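Local structure of trimethylamine-N-oxide reductase (Haemophilus influenzae, 7L5I) at residues 118-122 with 546-551; 197-201 with 606-610; 709-713 with 792-796. The protein probably reduces N- or S-oxides such as trimethylamine N-oxide at a molybdenum centre held by two pterin guanine dinucleotide cofactors. One frame throughout, in Å; residues are numbered along the deposited sequence.

Three tertiary contacts show how a large molybdoenzyme brings together segments far apart in its chain. From the N terminus, 118-122 comes first, on helix 114-131, and 197-201 follows, leading into helix 199-205. Contact 1 closes when helix 540-550 returns to pack on the earlier helix, 424 residues on. Contact 2 closes shortly afterwards, as residues 606-610, on helix 604-608 and the chain after it, reach the start of helix 199-205, so these two long loops cross. Contact 3 follows in series, closing a shorter loop of the C-terminal part between the end of helix 704-708 and strand 790-795. The three lie well apart, their centres about 49 to 53 Å from one another.

Contact 1. Residues 118-122 with 546-551; sequences LDLVH and ELAKRA
The guanidinium group of Arg550 lies flat against Leu118, whose CB sits over the centre of one face, 3.5 Å from Arg550 CZ. Polar partners meet the same group at its rim. Arg550 turns a side-on pair of nitrogens to one carboxylate oxygen of Asp119. NE is 2.9 Å from Asp119 OD1 and meets it nearly along the C-O bond, whereas NH2 makes a longer approach from above the carboxylate plane; the two flat groups are 49° apart. NH1 serves its own helix, with a salt bridge of 2.8 Å to the anti lone pair of Glu546 OE2 and a hydrogen bond to Glu546 O. That carbonyl also accepts from Arg550 N, on the opposite face of its plane. The resulting Asp119-Arg550-Glu546 salt-bridge network fixes the rotation of the guanidinium and spans two helices, 114-131 and 540-550, whose short segments cross at -59° with their axes 9.8 Å apart. Nearer the backbone of Arg550, its CB stands over the face of the His122 ring in a CH-pi contact, 4.0 Å from the centroid. With CG anti to the backbone N (chi1 170°), His122 presents a ring face to that methylene. A water in the ring plane links His122 ND1, at 2.8 Å, to Leu547 O. On the buried side, Leu547 CD2 touches both Leu118 CD2 and Val121 CG1, 3.8 Å from the latter, while Leu118 CD1 rests on Glu546 CB. Val121 also touches Ile500 of strand 500-503, which sets helix 114-131 against the mixed sheet that contains this strand.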
ATOM      1  N   LEU A 118      20.436  22.514   9.178  1.00 13.24           N
ATOM      2  CA  LEU A 118      19.158  23.085   9.583  1.00 15.74           C
ATOM      3  C   LEU A 118      19.035  24.540   9.167  1.00 15.78           C
ATOM      4  O   LEU A 118      17.956  24.978   8.749  1.00 15.10           O
ATOM      5  CB  LEU A 118      18.985  22.935  11.086  1.00 13.13           C
ATOM      6  CG  LEU A 118      18.916  21.468  11.512  1.00 17.98           C
ATOM      7  CD1 LEU A 118      19.071  21.387  13.017  1.00 21.22           C
ATOM      8  CD2 LEU A 118      17.642  20.783  11.079  1.00 21.60           C
ATOM      9  N   ASP A 119      20.124  25.314   9.286  1.00 15.84           N
ATOM     10  CA  ASP A 119      20.128  26.683   8.786  1.00 17.42           C
ATOM     11  C   ASP A 119      19.839  26.714   7.278  1.00 15.59           C
ATOM     12  O   ASP A 119      19.084  27.567   6.794  1.00 16.31           O
ATOM     13  CB  ASP A 119      21.480  27.352   9.057  1.00 17.48           C
ATOM     14  CG  ASP A 119      21.716  27.713  10.517  1.00 23.76           C
ATOM     15  OD1 ASP A 119      20.807  27.628  11.356  1.00 26.59           O
ATOM     16  OD2 ASP A 119      22.864  28.127  10.820  1.00 26.96           O
ATOM     17  N   LEU A 120      20.432  25.779   6.524  1.00 14.60           N
ATOM     18  CA  LEU A 120      20.241  25.730   5.083  1.00 14.57           C
ATOM     19  C   LEU A 120      18.815  25.351   4.719  1.00 13.76           C
ATOM     20  O   LEU A 120      18.223  25.958   3.813  1.00 15.87           O
ATOM     21  CB  LEU A 120      21.236  24.756   4.454  1.00 15.16           C
ATOM     22  CG  LEU A 120      21.259  24.642   2.947  1.00 17.68           C
ATOM     23  CD1 LEU A 120      21.704  25.961   2.320  1.00 21.34           C
ATOM     24  CD2 LEU A 120      22.191  23.500   2.542  1.00 16.34           C
ATOM     25  N   VAL A 121      18.244  24.347   5.386  1.00 14.02           N
ATOM     26  CA  VAL A 121      16.845  23.998   5.136  1.00 13.47           C
ATOM     27  C   VAL A 121      15.949  25.194   5.417  1.00 13.44           C
ATOM     28  O   VAL A 121      15.072  25.542   4.616  1.00 13.25           O
ATOM     29  CB  VAL A 121      16.426  22.795   5.988  1.00 13.07           C
ATOM     30  CG1 VAL A 121      14.926  22.572   5.890  1.00 17.13           C
ATOM     31  CG2 VAL A 121      17.163  21.545   5.556  1.00 12.68           C
ATOM     32  N   HIS A 122      16.139  25.826   6.575  1.00 14.66           N
ATOM     33  CA  HIS A 122      15.288  26.952   6.930  1.00 15.73           C
ATOM     34  C   HIS A 122      15.396  28.057   5.889  1.00 14.43           C
ATOM     35  O   HIS A 122      14.384  28.608   5.428  1.00 14.06           O
ATOM     36  CB  HIS A 122      15.675  27.482   8.301  1.00 14.91           C
ATOM     37  CG  HIS A 122      15.015  28.782   8.642  1.00 16.31           C
ATOM     38  ND1 HIS A 122      13.671  28.881   8.927  1.00 17.32           N
ATOM     39  CD2 HIS A 122      15.509  30.039   8.705  1.00 19.69           C
ATOM     40  CE1 HIS A 122      13.362  30.150   9.144  1.00 22.13           C
ATOM     41  NE2 HIS A 122      14.463  30.873   9.034  1.00 20.24           N
ATOM     42  N   GLU A 546      13.816  21.786  15.787  1.00 13.83           N
ATOM     43  CA  GLU A 546      14.881  22.718  15.429  1.00 17.65           C
ATOM     44  C   GLU A 546      14.482  23.633  14.271  1.00 16.83           C
ATOM     45  O   GLU A 546      14.812  24.822  14.276  1.00 17.31           O
ATOM     46  CB  GLU A 546      16.158  21.960  15.080  1.00 19.33           C
ATOM     47  CG  GLU A 546      16.825  21.320  16.287  1.00 26.87           C
ATOM     48  CD  GLU A 546      17.621  22.324  17.108  1.00 45.28           C
ATOM     49  OE1 GLU A 546      17.958  21.997  18.268  1.00 54.84           O
ATOM     50  OE2 GLU A 546      17.909  23.433  16.590  1.00 37.41           O
ATOM     51  N   LEU A 547      13.796  23.100  13.253  1.00 13.04           N
ATOM     52  CA  LEU A 547      13.335  23.970  12.187  1.00 12.89           C
ATOM     53  C   LEU A 547      12.259  24.932  12.692  1.00 15.07           C
ATOM     54  O   LEU A 547      12.233  26.103  12.303  1.00 14.74           O
ATOM     55  CB  LEU A 547      12.812  23.131  11.016  1.00 15.01           C
ATOM     56  CG  LEU A 547      13.948  22.367  10.334  1.00 13.31           C
ATOM     57  CD1 LEU A 547      13.365  21.328   9.373  1.00 12.39           C
ATOM     58  CD2 LEU A 547      14.865  23.320   9.577  1.00 14.73           C
ATOM     59  N   ALA A 548      11.358  24.452  13.561  1.00 14.92           N
ATOM     60  CA  ALA A 548      10.308  25.314  14.106  1.00 14.69           C
ATOM     61  C   ALA A 548      10.915  26.468  14.896  1.00 17.43           C
ATOM     62  O   ALA A 548      10.462  27.609  14.793  1.00 16.83           O
ATOM     63  CB  ALA A 548       9.375  24.498  14.991  1.00 14.83           C
ATOM     64  N   LYS A 549      11.952  26.179  15.674  1.00 15.40           N
ATOM     65  CA  LYS A 549      12.623  27.218  16.439  1.00 17.56           C
ATOM     66  C   LYS A 549      13.211  28.277  15.527  1.00 16.75           C
ATOM     67  O   LYS A 549      13.111  29.472  15.806  1.00 17.55           O
ATOM     68  CB  LYS A 549      13.724  26.598  17.297  1.00 21.95           C
ATOM     69  CG  LYS A 549      14.389  27.593  18.235  1.00 30.09           C
ATOM     70  CD  LYS A 549      15.689  27.053  18.799  1.00 41.88           C
ATOM     71  CE  LYS A 549      16.843  27.994  18.462  1.00 77.13           C
ATOM     72  NZ  LYS A 549      17.112  28.086  16.987  1.00 64.84           N
ATOM     73  N   ARG A 550      13.852  27.859  14.429  1.00 17.22           N
ATOM     74  CA  ARG A 550      14.394  28.839  13.504  1.00 18.70           C
ATOM     75  C   ARG A 550      13.302  29.690  12.874  1.00 18.52           C
ATOM     76  O   ARG A 550      13.567  30.828  12.466  1.00 18.46           O
ATOM     77  CB  ARG A 550      15.218  28.132  12.426  1.00 16.42           C
ATOM     78  CG  ARG A 550      16.504  27.566  12.964  1.00 17.45           C
ATOM     79  CD  ARG A 550      17.131  26.547  12.018  1.00 19.21           C
ATOM     80  NE  ARG A 550      18.520  26.276  12.401  1.00 22.63           N
ATOM     81  CZ  ARG A 550      18.892  25.535  13.440  1.00 21.34           C
ATOM     82  NH1 ARG A 550      18.000  24.947  14.221  1.00 22.48           N
ATOM     83  NH2 ARG A 550      20.184  25.375  13.679  1.00 23.35           N
ATOM     84  N   ALA A 551      12.076  29.164  12.774  1.00 18.14           N
ATOM     85  CA  ALA A 551      10.961  29.924  12.220  1.00 17.65           C
ATOM     86  C   ALA A 551      10.146  30.645  13.285  1.00 18.19           C
ATOM     87  O   ALA A 551       9.146  31.285  12.950  1.00 22.26           O
ATOM     88  CB  ALA A 551      10.035  28.999  11.433  1.00 23.23           C
TER
HETATM   89  O   HOH W   1      12.264  26.606   9.620  1.00 17.21           O

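Contact 2. Residues 197-201 with 606-610; sequences TSWES and AKKWV
A serine N-cap at the start of helix 199-205 provides the centre of this contact, where Ser198 meets residues 606-610, on helix 604-608 and the chain after it. Ser198 OG donates to Lys607 O at 2.7 Å. It comes from above the carbonyl plane, 46° out of it. Ser198 OG in turn accepts from Glu200 N at 3.0 Å, so one hydroxyl caps its own helix and binds a carbonyl of the other segment. Its torsion explains this double role: OG lies anti to the backbone N (chi1 171°), beside the carbonyl carbon, between the emerging helix and Lys607. The backbone adds a second link, in which Ser198 N points almost straight at Trp609 O, 2.9 Å away with an N-H...O angle of 177°. With both bonds made, Ser198 CB lies close to Lys607 O and Trp609 O.

In the fold, the meeting joins the entrance to helix 199-205, which leads into strand 208-212 of the five-stranded parallel sheet, to helix 604-608 and the chain that follows. Glu200 CB also rests on Lys607 O, at 3.5 Å. The chain of Glu200 bends at its second torsion, and OE2 finds its hydrogen-bond partner in Tyr234 OH, while Lys607 NZ stays 6.5 Å from that carboxylate oxygen.

At the other end, Thr197 covers the backbone leaving Trp609. Thr197 CG2 lies 3.8 Å from Trp609 O, and OG1, placed beside the backbone N, approaches Val610 CA while accepting a hydrogen bond from Arg611 N. Ser201 OG passes Val610 CG2 at 4.1 Å. Trp199, whose CB points away from 606-610, stacks with Tyr234 and meets Phe235 and Tyr386 edge-to-face.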
ATOM      1  N   THR A 197     -17.284  -8.115   8.052  1.00 12.51           N
ATOM      2  CA  THR A 197     -18.008  -9.155   8.747  1.00 11.64           C
ATOM      3  C   THR A 197     -17.060  -9.978   9.599  1.00 12.73           C
ATOM      4  O   THR A 197     -15.971 -10.353   9.160  1.00 12.63           O
ATOM      5  CB  THR A 197     -18.739 -10.054   7.765  1.00 13.08           C
ATOM      6  OG1 THR A 197     -19.840  -9.314   7.222  1.00 14.73           O
ATOM      7  CG2 THR A 197     -19.250 -11.313   8.476  1.00 14.05           C
ATOM      8  N   SER A 198     -17.493 -10.263  10.817  1.00 13.50           N
ATOM      9  CA  SER A 198     -16.654 -10.987  11.759  1.00 12.61           C
ATOM     10  C   SER A 198     -16.089 -12.268  11.167  1.00 11.62           C
ATOM     11  O   SER A 198     -16.810 -13.099  10.607  1.00 13.05           O
ATOM     12  CB  SER A 198     -17.436 -11.349  13.015  1.00 14.74           C
ATOM     13  OG  SER A 198     -16.663 -12.222  13.831  1.00 14.72           O
ATOM     14  N   TRP A 199     -14.799 -12.478  11.409  1.00 11.90           N
ATOM     15  CA  TRP A 199     -14.187 -13.757  11.042  1.00 13.21           C
ATOM     16  C   TRP A 199     -14.853 -14.939  11.742  1.00 14.79           C
ATOM     17  O   TRP A 199     -14.868 -16.038  11.202  1.00 15.20           O
ATOM     18  CB  TRP A 199     -12.695 -13.742  11.384  1.00 15.39           C
ATOM     19  CG  TRP A 199     -11.785 -13.652  10.188  1.00 14.04           C
ATOM     20  CD1 TRP A 199     -10.958 -12.615   9.854  1.00 15.05           C
ATOM     21  CD2 TRP A 199     -11.620 -14.646   9.162  1.00 13.78           C
ATOM     22  NE1 TRP A 199     -10.280 -12.915   8.685  1.00 15.23           N
ATOM     23  CE2 TRP A 199     -10.662 -14.160   8.259  1.00 14.31           C
ATOM     24  CE3 TRP A 199     -12.176 -15.914   8.945  1.00 11.15           C
ATOM     25  CZ2 TRP A 199     -10.261 -14.895   7.130  1.00 13.66           C
ATOM     26  CZ3 TRP A 199     -11.759 -16.647   7.842  1.00 16.84           C
ATOM     27  CH2 TRP A 199     -10.834 -16.122   6.947  1.00 15.97           C
ATOM     28  N   GLU A 200     -15.399 -14.751  12.952  1.00 13.17           N
ATOM     29  CA  GLU A 200     -16.115 -15.863  13.575  1.00 15.85           C
ATOM     30  C   GLU A 200     -17.345 -16.244  12.760  1.00 17.50           C
ATOM     31  O   GLU A 200     -17.706 -17.429  12.687  1.00 19.10           O
ATOM     32  CB  GLU A 200     -16.529 -15.516  15.007  1.00 14.79           C
ATOM     33  CG  GLU A 200     -15.341 -15.295  15.951  1.00 17.39           C
ATOM     34  CD  GLU A 200     -14.489 -16.555  16.187  1.00 30.32           C
ATOM     35  OE1 GLU A 200     -14.953 -17.676  15.883  1.00 32.27           O
ATOM     36  OE2 GLU A 200     -13.352 -16.420  16.702  1.00 29.13           O
ATOM     37  N   SER A 201     -17.989 -15.266  12.129  1.00 15.97           N
ATOM     38  CA  SER A 201     -19.118 -15.555  11.246  1.00 14.36           C
ATOM     39  C   SER A 201     -18.664 -16.311  10.000  1.00 16.20           C
ATOM     40  O   SER A 201     -19.357 -17.222   9.540  1.00 19.14           O
ATOM     41  CB  SER A 201     -19.811 -14.244  10.885  1.00 18.62           C
ATOM     42  OG  SER A 201     -20.911 -14.402  10.002  1.00 20.32           O
ATOM     43  N   ALA A 606     -19.414  -8.040  18.827  1.00 16.40           N
ATOM     44  CA  ALA A 606     -18.366  -7.946  17.811  1.00 14.36           C
ATOM     45  C   ALA A 606     -18.113  -9.291  17.146  1.00 15.25           C
ATOM     46  O   ALA A 606     -17.834  -9.351  15.940  1.00 16.23           O
ATOM     47  CB  ALA A 606     -17.087  -7.415  18.445  1.00 16.55           C
ATOM     48  N   LYS A 607     -18.163 -10.385  17.906  1.00 13.49           N
ATOM     49  CA  LYS A 607     -17.905 -11.687  17.296  1.00 13.31           C
ATOM     50  C   LYS A 607     -19.002 -12.075  16.314  1.00 14.12           C
ATOM     51  O   LYS A 607     -18.758 -12.861  15.398  1.00 15.38           O
ATOM     52  CB  LYS A 607     -17.762 -12.754  18.377  1.00 18.54           C
ATOM     53  CG  LYS A 607     -16.453 -12.682  19.131  1.00 17.49           C
ATOM     54  CD  LYS A 607     -16.496 -13.557  20.362  1.00 25.69           C
ATOM     55  CE  LYS A 607     -15.166 -13.566  21.088  1.00 38.28           C
ATOM     56  NZ  LYS A 607     -15.331 -14.193  22.424  1.00 45.69           N
ATOM     57  N   LYS A 608     -20.207 -11.524  16.478  1.00 14.90           N
ATOM     58  CA  LYS A 608     -21.331 -11.866  15.615  1.00 15.98           C
ATOM     59  C   LYS A 608     -21.641 -10.809  14.558  1.00 16.45           C
ATOM     60  O   LYS A 608     -22.626 -10.962  13.827  1.00 16.33           O
ATOM     61  CB  LYS A 608     -22.584 -12.077  16.486  1.00 18.63           C
ATOM     62  CG  LYS A 608     -22.467 -13.308  17.389  1.00 27.70           C
ATOM     63  CD  LYS A 608     -23.514 -13.254  18.485  1.00 49.89           C
ATOM     64  CE  LYS A 608     -23.884 -14.636  18.989  1.00 54.65           C
ATOM     65  NZ  LYS A 608     -25.356 -14.696  19.186  1.00 58.32           N
ATOM     66  N   TRP A 609     -20.850  -9.752  14.463  1.00 14.95           N
ATOM     67  CA  TRP A 609     -21.217  -8.620  13.626  1.00 15.14           C
ATOM     68  C   TRP A 609     -21.130  -8.962  12.144  1.00 15.09           C
ATOM     69  O   TRP A 609     -20.130  -9.520  11.669  1.00 14.50           O
ATOM     70  CB  TRP A 609     -20.331  -7.411  13.932  1.00 14.50           C
ATOM     71  CG  TRP A 609     -20.805  -6.188  13.220  1.00 16.78           C
ATOM     72  CD1 TRP A 609     -21.931  -5.456  13.488  1.00 18.90           C
ATOM     73  CD2 TRP A 609     -20.183  -5.566  12.097  1.00 17.34           C
ATOM     74  NE1 TRP A 609     -22.037  -4.402  12.597  1.00 20.13           N
ATOM     75  CE2 TRP A 609     -20.972  -4.453  11.734  1.00 19.08           C
ATOM     76  CE3 TRP A 609     -19.034  -5.840  11.358  1.00 14.96           C
ATOM     77  CZ2 TRP A 609     -20.644  -3.625  10.662  1.00 17.78           C
ATOM     78  CZ3 TRP A 609     -18.707  -4.999  10.303  1.00 15.38           C
ATOM     79  CH2 TRP A 609     -19.499  -3.903   9.979  1.00 17.15           C
ATOM     80  N   VAL A 610     -22.185  -8.601  11.406  1.00 13.45           N
ATOM     81  CA  VAL A 610     -22.282  -8.835   9.971  1.00 12.52           C
ATOM     82  C   VAL A 610     -22.375  -7.481   9.272  1.00 14.58           C
ATOM     83  O   VAL A 610     -23.291  -6.690   9.534  1.00 14.67           O
ATOM     84  CB  VAL A 610     -23.484  -9.736   9.633  1.00 13.95           C
ATOM     85  CG1 VAL A 610     -23.667  -9.874   8.121  1.00 16.72           C
ATOM     86  CG2 VAL A 610     -23.333 -11.101  10.291  1.00 19.68           C
TER

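Contact 3. Residues 709-713 with 792-796; sequences ARGIK and QIEKF
Arg710 meets Gln792 side-on, two of its nitrogens converging on one amide oxygen. NH2 lies 2.9 Å from Gln792 OE1 on a lone pair in the carbonyl plane, and NE reaches the same atom at 3.2 Å from above that plane. OE1 lies within 4° of the guanidinium plane, at the edge that carries NE and NH2, while the amide plane is turned 59° from it. Arg710 NE has a further, weak bond to Ile793 O.

Next to these bonds, Ile712 CD1 packs on Ile793 CG2 at 3.8 Å, and the side chains of Ile712 and Lys795 run past each other in opposite directions, Ile712 CG1 touching Lys795 CB. A water bridges the backbones, donating to Arg710 O and accepting from Lys795 N at 2.9 Å.

Gln792 bends at its second torsion (chi2 62°), bringing OE1 back to accept from Ile793 N, its third donor. Arg710 is extended from CG to NE, and its NH1 is fastened to Asp706 O in the preceding helix. Gly711, with positive phi, is the C-prime residue of a Schellman motif that ends this helix.

Segment 709-713 lies in the molybdopterin dinucleotide binding domain, whose mixed sheet includes strand 790-795. This strand pairs antiparallel with strands 717-721 and 668-671; Ile712 and Ile793 touch Val718 of the former, Arg710 and Ile793 Leu668 of the latter.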
ATOM      1  N   ALA A 709      11.755 -20.725 -24.278  1.00 22.69           N
ATOM      2  CA  ALA A 709      11.804 -20.048 -25.567  1.00 25.80           C
ATOM      3  C   ALA A 709      12.956 -19.059 -25.671  1.00 28.34           C
ATOM      4  O   ALA A 709      13.326 -18.674 -26.783  1.00 24.98           O
ATOM      5  CB  ALA A 709      10.490 -19.317 -25.834  1.00 27.51           C
ATOM      6  N   ARG A 710      13.524 -18.635 -24.541  1.00 27.22           N
ATOM      7  CA  ARG A 710      14.599 -17.656 -24.496  1.00 22.16           C
ATOM      8  C   ARG A 710      15.914 -18.249 -23.997  1.00 21.61           C
ATOM      9  O   ARG A 710      16.864 -17.506 -23.731  1.00 24.05           O
ATOM     10  CB  ARG A 710      14.185 -16.489 -23.590  1.00 21.19           C
ATOM     11  CG  ARG A 710      12.987 -15.727 -24.096  1.00 21.48           C
ATOM     12  CD  ARG A 710      12.293 -14.900 -22.991  1.00 21.30           C
ATOM     13  NE  ARG A 710      11.317 -14.031 -23.634  1.00 19.39           N
ATOM     14  CZ  ARG A 710      10.115 -14.426 -24.034  1.00 17.89           C
ATOM     15  NH1 ARG A 710       9.725 -15.678 -23.819  1.00 20.88           N
ATOM     16  NH2 ARG A 710       9.317 -13.587 -24.648  1.00 18.37           N
ATOM     17  N   GLY A 711      15.984 -19.564 -23.835  1.00 21.95           N
ATOM     18  CA  GLY A 711      17.188 -20.168 -23.291  1.00 25.52           C
ATOM     19  C   GLY A 711      17.491 -19.767 -21.872  1.00 29.76           C
ATOM     20  O   GLY A 711      18.668 -19.741 -21.477  1.00 24.71           O
ATOM     21  N   ILE A 712      16.460 -19.473 -21.073  1.00 23.93           N
ATOM     22  CA  ILE A 712      16.633 -19.032 -19.694  1.00 22.71           C
ATOM     23  C   ILE A 712      16.423 -20.218 -18.764  1.00 22.84           C
ATOM     24  O   ILE A 712      15.400 -20.913 -18.837  1.00 25.74           O
ATOM     25  CB  ILE A 712      15.667 -17.882 -19.360  1.00 20.68           C
ATOM     26  CG1 ILE A 712      16.031 -16.650 -20.152  1.00 22.94           C
ATOM     27  CG2 ILE A 712      15.683 -17.617 -17.844  1.00 22.10           C
ATOM     28  CD1 ILE A 712      14.951 -15.600 -20.173  1.00 23.44           C
ATOM     29  N   LYS A 713      17.385 -20.450 -17.884  1.00 22.81           N
ATOM     30  CA  LYS A 713      17.283 -21.488 -16.873  1.00 27.18           C
ATOM     31  C   LYS A 713      17.140 -20.848 -15.498  1.00 27.15           C
ATOM     32  O   LYS A 713      17.537 -19.702 -15.276  1.00 24.37           O
ATOM     33  CB  LYS A 713      18.504 -22.410 -16.904  1.00 38.56           C
ATOM     34  CG  LYS A 713      18.314 -23.721 -16.142  1.00 65.26           C
ATOM     35  CD  LYS A 713      17.309 -24.667 -16.817  1.00 74.82           C
ATOM     36  CE  LYS A 713      16.644 -25.613 -15.806  1.00 73.28           C
ATOM     37  NZ  LYS A 713      15.550 -24.971 -15.004  1.00 55.19           N
ATOM     38  N   GLN A 792       9.475  -7.330 -22.462  1.00 14.71           N
ATOM     39  CA  GLN A 792      10.264  -8.407 -23.057  1.00 14.69           C
ATOM     40  C   GLN A 792      11.317  -8.833 -22.051  1.00 20.16           C
ATOM     41  O   GLN A 792      11.731  -8.040 -21.200  1.00 18.89           O
ATOM     42  CB  GLN A 792      10.917  -7.941 -24.356  1.00 19.54           C
ATOM     43  CG  GLN A 792      11.818  -8.985 -25.031  1.00 19.88           C
ATOM     44  CD  GLN A 792      11.059 -10.238 -25.454  1.00 21.80           C
ATOM     45  OE1 GLN A 792      10.659 -11.044 -24.627  1.00 17.99           O
ATOM     46  NE2 GLN A 792      10.898 -10.408 -26.766  1.00 22.52           N
ATOM     47  N   ILE A 793      11.724 -10.092 -22.130  1.00 15.63           N
ATOM     48  CA  ILE A 793      12.792 -10.634 -21.302  1.00 16.49           C
ATOM     49  C   ILE A 793      13.807 -11.328 -22.203  1.00 21.01           C
ATOM     50  O   ILE A 793      13.443 -11.954 -23.206  1.00 19.25           O
ATOM     51  CB  ILE A 793      12.260 -11.602 -20.243  1.00 16.31           C
ATOM     52  CG1 ILE A 793      11.265 -10.872 -19.331  1.00 19.64           C
ATOM     53  CG2 ILE A 793      13.376 -12.194 -19.413  1.00 23.04           C
ATOM     54  CD1 ILE A 793      10.975 -11.634 -18.070  1.00 23.69           C
ATOM     55  N   GLU A 794      15.080 -11.180 -21.853  1.00 20.80           N
ATOM     56  CA  GLU A 794      16.175 -11.900 -22.495  1.00 19.91           C
ATOM     57  C   GLU A 794      17.210 -12.294 -21.447  1.00 22.36           C
ATOM     58  O   GLU A 794      17.344 -11.654 -20.396  1.00 20.85           O
ATOM     59  CB  GLU A 794      16.832 -11.033 -23.569  1.00 23.82           C
ATOM     60  CG  GLU A 794      17.560  -9.851 -22.943  1.00 32.12           C
ATOM     61  CD  GLU A 794      17.978  -8.807 -23.939  1.00 50.04           C
ATOM     62  OE1 GLU A 794      17.459  -8.835 -25.076  1.00 58.72           O
ATOM     63  OE2 GLU A 794      18.828  -7.956 -23.585  1.00 43.59           O
ATOM     64  N   LYS A 795      17.937 -13.366 -21.728  1.00 20.27           N
ATOM     65  CA  LYS A 795      19.027 -13.765 -20.852  1.00 18.53           C
ATOM     66  C   LYS A 795      20.127 -12.712 -20.875  1.00 22.19           C
ATOM     67  O   LYS A 795      20.467 -12.172 -21.930  1.00 22.89           O
ATOM     68  CB  LYS A 795      19.580 -15.127 -21.284  1.00 23.37           C
ATOM     69  CG  LYS A 795      20.599 -15.693 -20.340  1.00 23.53           C
ATOM     70  CD  LYS A 795      21.246 -16.964 -20.894  1.00 30.07           C
ATOM     71  CE  LYS A 795      22.239 -17.540 -19.886  1.00 37.08           C
ATOM     72  NZ  LYS A 795      22.987 -18.697 -20.438  1.00 51.54           N
ATOM     73  N   PHE A 796      20.652 -12.387 -19.689  1.00 20.05           N
ATOM     74  CA  PHE A 796      21.772 -11.461 -19.589  1.00 24.15           C
ATOM     75  C   PHE A 796      23.060 -12.236 -19.794  1.00 24.90           C
ATOM     76  O   PHE A 796      23.287 -13.259 -19.139  1.00 24.03           O
ATOM     77  CB  PHE A 796      21.779 -10.763 -18.225  1.00 24.71           C
ATOM     78  CG  PHE A 796      22.939  -9.819 -18.038  1.00 22.00           C
ATOM     79  CD1 PHE A 796      22.853  -8.501 -18.451  1.00 27.08           C
ATOM     80  CD2 PHE A 796      24.117 -10.255 -17.453  1.00 25.98           C
ATOM     81  CE1 PHE A 796      23.929  -7.632 -18.287  1.00 24.54           C
ATOM     82  CE2 PHE A 796      25.195  -9.387 -17.286  1.00 27.07           C
ATOM     83  CZ  PHE A 796      25.095  -8.077 -17.707  1.00 22.91           C
TER
HETATM   84  O   HOH W   2      17.420 -14.826 -24.178  1.00 21.03           O